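Local coordinates for protein glycosyltransferase (Streptomyces viridochromogenes, PDB 2IUY) that probably transfers a sugar from a nucleotide donor, as a retaining family GT4 glycosyltransferase in the biosynthesis of the antibiotic avilamycin A, at residues A[143-155]-A[253-265]. Residues are numbered along the deposited sequence; the frame is centred on the assembly and turned at random.
Sequences IPIPVDPARYRSA and PGATVVSEAAVSG
At the edge of the Y152 ring, near its plane, sits E260 OE2, to which Y152 OH donates over 2.3 Å, a length too short to be taken at face value. Ring and carboxylate planes stand 77° apart. V263 CG1 and S264 OG come at the ring obliquely, CG1 lying 3.6 Å from Y152 CG, while a water in the ring plane at its edge joins R153 N to S264 OG. That serine hydroxyl also donates to E260 O at 2.8 Å, so it ties the water to the last turn of helix 256-263. Farther back along the loop, V147 and V263 meet tip to tip, CG2 to CG1 at 3.8 Å, and P149 CB lies against V263 CG2. I145 fills the other end: with CG1 beside its backbone N (chi1 -65°) and the chain extended beyond, CD1 reaches 3.3 Å from G254 C, where the missing side chain leaves room. Here two waters bridge the segments, one from I145 N to G254 O, the other between P146 O and T256 OG1. Across the contact, then, the linker 143-155, which runs between the two Rossmann-like domains of this GT-B fold, lies along the helix that contributes T256, V257 and E260 to the UDP site. W34 of helix 31-45 and L226 of helix 222-231 also touch Y152. E260 OE1 forms a salt bridge with R225, another UDP-site residue, while OE2 faces the tyrosine hydroxyl; a partner at each oxygen probably restrains the carboxylate's rotation and helps position it for the nucleotide.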
# COMPACT_ATOMS: atom_id res chain seq x y z
N ILE A 143 0.38 4.39 -11.91
CA ILE A 143 0.04 2.98 -11.89
C ILE A 143 -0.30 2.66 -10.44
O ILE A 143 0.57 2.73 -9.60
CB ILE A 143 1.19 2.03 -12.44
CG1 ILE A 143 1.57 2.33 -13.90
CG2 ILE A 143 0.74 0.60 -12.37
CD1 ILE A 143 2.82 1.55 -14.37
N PRO A 144 -1.58 2.35 -10.15
CA PRO A 144 -1.99 2.22 -8.74
C PRO A 144 -1.46 0.95 -8.10
O PRO A 144 -0.86 0.09 -8.82
CB PRO A 144 -3.53 2.26 -8.84
CG PRO A 144 -3.83 1.67 -10.19
CD PRO A 144 -2.73 2.19 -11.08
N ILE A 145 -1.64 0.83 -6.78
CA ILE A 145 -1.17 -0.34 -6.01
C ILE A 145 -1.92 -1.60 -6.44
O ILE A 145 -3.16 -1.60 -6.55
CB ILE A 145 -1.28 -0.11 -4.49
CG1 ILE A 145 -0.33 1.03 -4.03
CG2 ILE A 145 -1.07 -1.38 -3.75
CD1 ILE A 145 -0.65 1.49 -2.60
N PRO A 146 -1.15 -2.68 -6.74
CA PRO A 146 -1.70 -3.96 -7.14
C PRO A 146 -2.09 -4.81 -5.94
O PRO A 146 -1.57 -4.62 -4.83
CB PRO A 146 -0.50 -4.64 -7.85
CG PRO A 146 0.69 -4.14 -7.15
CD PRO A 146 0.33 -2.69 -6.75
N VAL A 147 -2.98 -5.75 -6.18
CA VAL A 147 -3.36 -6.69 -5.19
C VAL A 147 -3.50 -8.07 -5.89
O VAL A 147 -4.09 -8.17 -6.96
CB VAL A 147 -4.62 -6.15 -4.44
CG1 VAL A 147 -5.94 -6.20 -5.24
CG2 VAL A 147 -4.67 -6.67 -3.10
N ASP A 148 -2.92 -9.11 -5.28
CA ASP A 148 -3.09 -10.49 -5.75
C ASP A 148 -4.19 -11.16 -4.92
O ASP A 148 -3.99 -11.45 -3.71
CB ASP A 148 -1.75 -11.23 -5.60
CG ASP A 148 -1.79 -12.69 -6.04
OD1 ASP A 148 -2.82 -13.18 -6.58
OD2 ASP A 148 -0.75 -13.37 -5.84
N PRO A 149 -5.34 -11.43 -5.56
CA PRO A 149 -6.44 -12.04 -4.84
C PRO A 149 -6.06 -13.33 -4.13
O PRO A 149 -6.64 -13.60 -3.07
CB PRO A 149 -7.50 -12.30 -5.91
CG PRO A 149 -7.09 -11.46 -7.12
CD PRO A 149 -5.64 -11.14 -6.97
N ALA A 150 -5.09 -14.09 -4.65
CA ALA A 150 -4.64 -15.35 -4.01
C ALA A 150 -4.10 -15.10 -2.62
O ALA A 150 -4.08 -15.98 -1.79
CB ALA A 150 -3.58 -16.12 -4.88
N ARG A 151 -3.62 -13.89 -2.35
CA ARG A 151 -3.06 -13.57 -1.03
C ARG A 151 -4.15 -13.19 -0.03
O ARG A 151 -3.85 -13.00 1.15
CB ARG A 151 -2.03 -12.44 -1.12
CG ARG A 151 -0.68 -12.87 -1.71
CD ARG A 151 0.50 -12.00 -1.27
NE ARG A 151 1.73 -12.41 -1.98
CZ ARG A 151 2.67 -13.26 -1.55
NH1 ARG A 151 2.59 -13.85 -0.37
NH2 ARG A 151 3.71 -13.55 -2.34
N TYR A 152 -5.38 -13.02 -0.52
CA TYR A 152 -6.49 -12.54 0.31
C TYR A 152 -7.62 -13.57 0.37
O TYR A 152 -7.65 -14.54 -0.43
CB TYR A 152 -6.99 -11.14 -0.13
CG TYR A 152 -5.84 -10.16 -0.01
CD1 TYR A 152 -5.58 -9.46 1.19
CD2 TYR A 152 -4.93 -10.01 -1.07
CE1 TYR A 152 -4.46 -8.61 1.29
CE2 TYR A 152 -3.83 -9.18 -0.96
CZ TYR A 152 -3.61 -8.50 0.20
OH TYR A 152 -2.49 -7.70 0.22
N ARG A 153 -8.52 -13.35 1.32
CA ARG A 153 -9.67 -14.21 1.45
C ARG A 153 -10.60 -14.01 0.25
O ARG A 153 -10.84 -12.87 -0.22
CB ARG A 153 -10.42 -13.97 2.76
CG ARG A 153 -9.65 -14.23 4.01
CD ARG A 153 -9.42 -15.72 4.31
NE ARG A 153 -8.62 -15.85 5.53
CZ ARG A 153 -7.39 -16.36 5.60
NH1 ARG A 153 -6.80 -16.87 4.52
NH2 ARG A 153 -6.76 -16.41 6.78
N SER A 154 -11.14 -15.12 -0.20
CA SER A 154 -11.94 -15.20 -1.37
C SER A 154 -13.40 -15.37 -0.99
O SER A 154 -13.73 -15.62 0.17
CB SER A 154 -11.47 -16.40 -2.20
OG SER A 154 -11.87 -17.59 -1.55
N ALA A 155 -14.28 -15.25 -1.97
CA ALA A 155 -15.72 -15.50 -1.75
C ALA A 155 -15.95 -16.94 -1.23
O ALA A 155 -16.76 -17.16 -0.32
CB ALA A 155 -16.51 -15.24 -3.02
N PRO A 253 -0.23 8.70 -0.76
CA PRO A 253 0.23 8.26 -2.10
C PRO A 253 -0.60 7.22 -2.87
O PRO A 253 -0.91 7.46 -4.08
CB PRO A 253 1.67 7.75 -1.86
CG PRO A 253 2.06 8.27 -0.51
CD PRO A 253 0.81 8.56 0.27
N GLY A 254 -0.96 6.12 -2.19
CA GLY A 254 -1.60 4.99 -2.82
C GLY A 254 -2.55 4.15 -1.98
O GLY A 254 -3.43 3.45 -2.55
N ALA A 255 -2.41 4.19 -0.65
CA ALA A 255 -3.38 3.58 0.28
C ALA A 255 -3.67 2.11 -0.04
O ALA A 255 -4.74 1.75 -0.51
CB ALA A 255 -4.68 4.38 0.36
N THR A 256 -2.68 1.28 0.21
CA THR A 256 -2.74 -0.13 -0.05
C THR A 256 -3.98 -0.77 0.63
O THR A 256 -4.60 -1.67 0.08
CB THR A 256 -1.41 -0.79 0.44
OG1 THR A 256 -1.33 -2.17 -0.01
CG2 THR A 256 -1.33 -0.73 1.96
N VAL A 257 -4.38 -0.27 1.80
CA VAL A 257 -5.52 -0.86 2.54
C VAL A 257 -6.82 -0.83 1.74
O VAL A 257 -7.67 -1.67 1.95
CB VAL A 257 -5.77 -0.18 3.94
CG1 VAL A 257 -6.52 1.19 3.79
CG2 VAL A 257 -6.48 -1.15 4.90
N VAL A 258 -6.94 0.11 0.80
CA VAL A 258 -8.15 0.21 -0.04
C VAL A 258 -8.31 -1.03 -0.94
O VAL A 258 -9.39 -1.67 -0.98
CB VAL A 258 -8.17 1.53 -0.89
CG1 VAL A 258 -9.40 1.58 -1.88
CG2 VAL A 258 -8.23 2.77 -0.00
N SER A 259 -7.24 -1.37 -1.68
CA SER A 259 -7.26 -2.52 -2.58
C SER A 259 -7.35 -3.82 -1.80
O SER A 259 -8.01 -4.78 -2.24
CB SER A 259 -6.04 -2.52 -3.55
OG SER A 259 -4.84 -2.53 -2.80
N GLU A 260 -6.71 -3.84 -0.62
CA GLU A 260 -6.73 -4.99 0.30
C GLU A 260 -8.11 -5.28 0.86
O GLU A 260 -8.54 -6.42 0.83
CB GLU A 260 -5.71 -4.81 1.43
CG GLU A 260 -4.32 -4.90 0.83
CD GLU A 260 -3.21 -4.99 1.82
OE1 GLU A 260 -3.07 -4.04 2.60
OE2 GLU A 260 -2.48 -6.02 1.80
N ALA A 261 -8.78 -4.26 1.37
CA ALA A 261 -10.15 -4.43 1.84
C ALA A 261 -11.03 -4.94 0.72
O ALA A 261 -11.69 -5.93 0.88
CB ALA A 261 -10.69 -3.08 2.45
N ALA A 262 -11.01 -4.27 -0.43
CA ALA A 262 -11.99 -4.56 -1.46
C ALA A 262 -11.78 -5.95 -2.07
O ALA A 262 -12.74 -6.71 -2.27
CB ALA A 262 -11.95 -3.47 -2.54
N VAL A 263 -10.55 -6.31 -2.35
CA VAL A 263 -10.29 -7.67 -2.87
C VAL A 263 -10.65 -8.73 -1.81
O VAL A 263 -10.85 -9.90 -2.14
CB VAL A 263 -8.87 -7.82 -3.31
CG1 VAL A 263 -7.99 -8.21 -2.09
CG2 VAL A 263 -8.76 -8.90 -4.38
N SER A 264 -10.72 -8.33 -0.53
CA SER A 264 -11.18 -9.26 0.52
C SER A 264 -12.70 -9.19 0.68
O SER A 264 -13.24 -9.76 1.62
CB SER A 264 -10.54 -8.98 1.88
OG SER A 264 -9.12 -8.93 1.80
N GLY A 265 -13.37 -8.49 -0.25
CA GLY A 265 -14.83 -8.34 -0.22
C GLY A 265 -15.37 -7.31 0.75
O GLY A 265 -16.47 -7.48 1.29
O HOH W 1 -3.56 2.79 -5.26
O HOH W 2 -0.61 -4.24 -2.08
O HOH W 3 -8.33 -11.03 3.37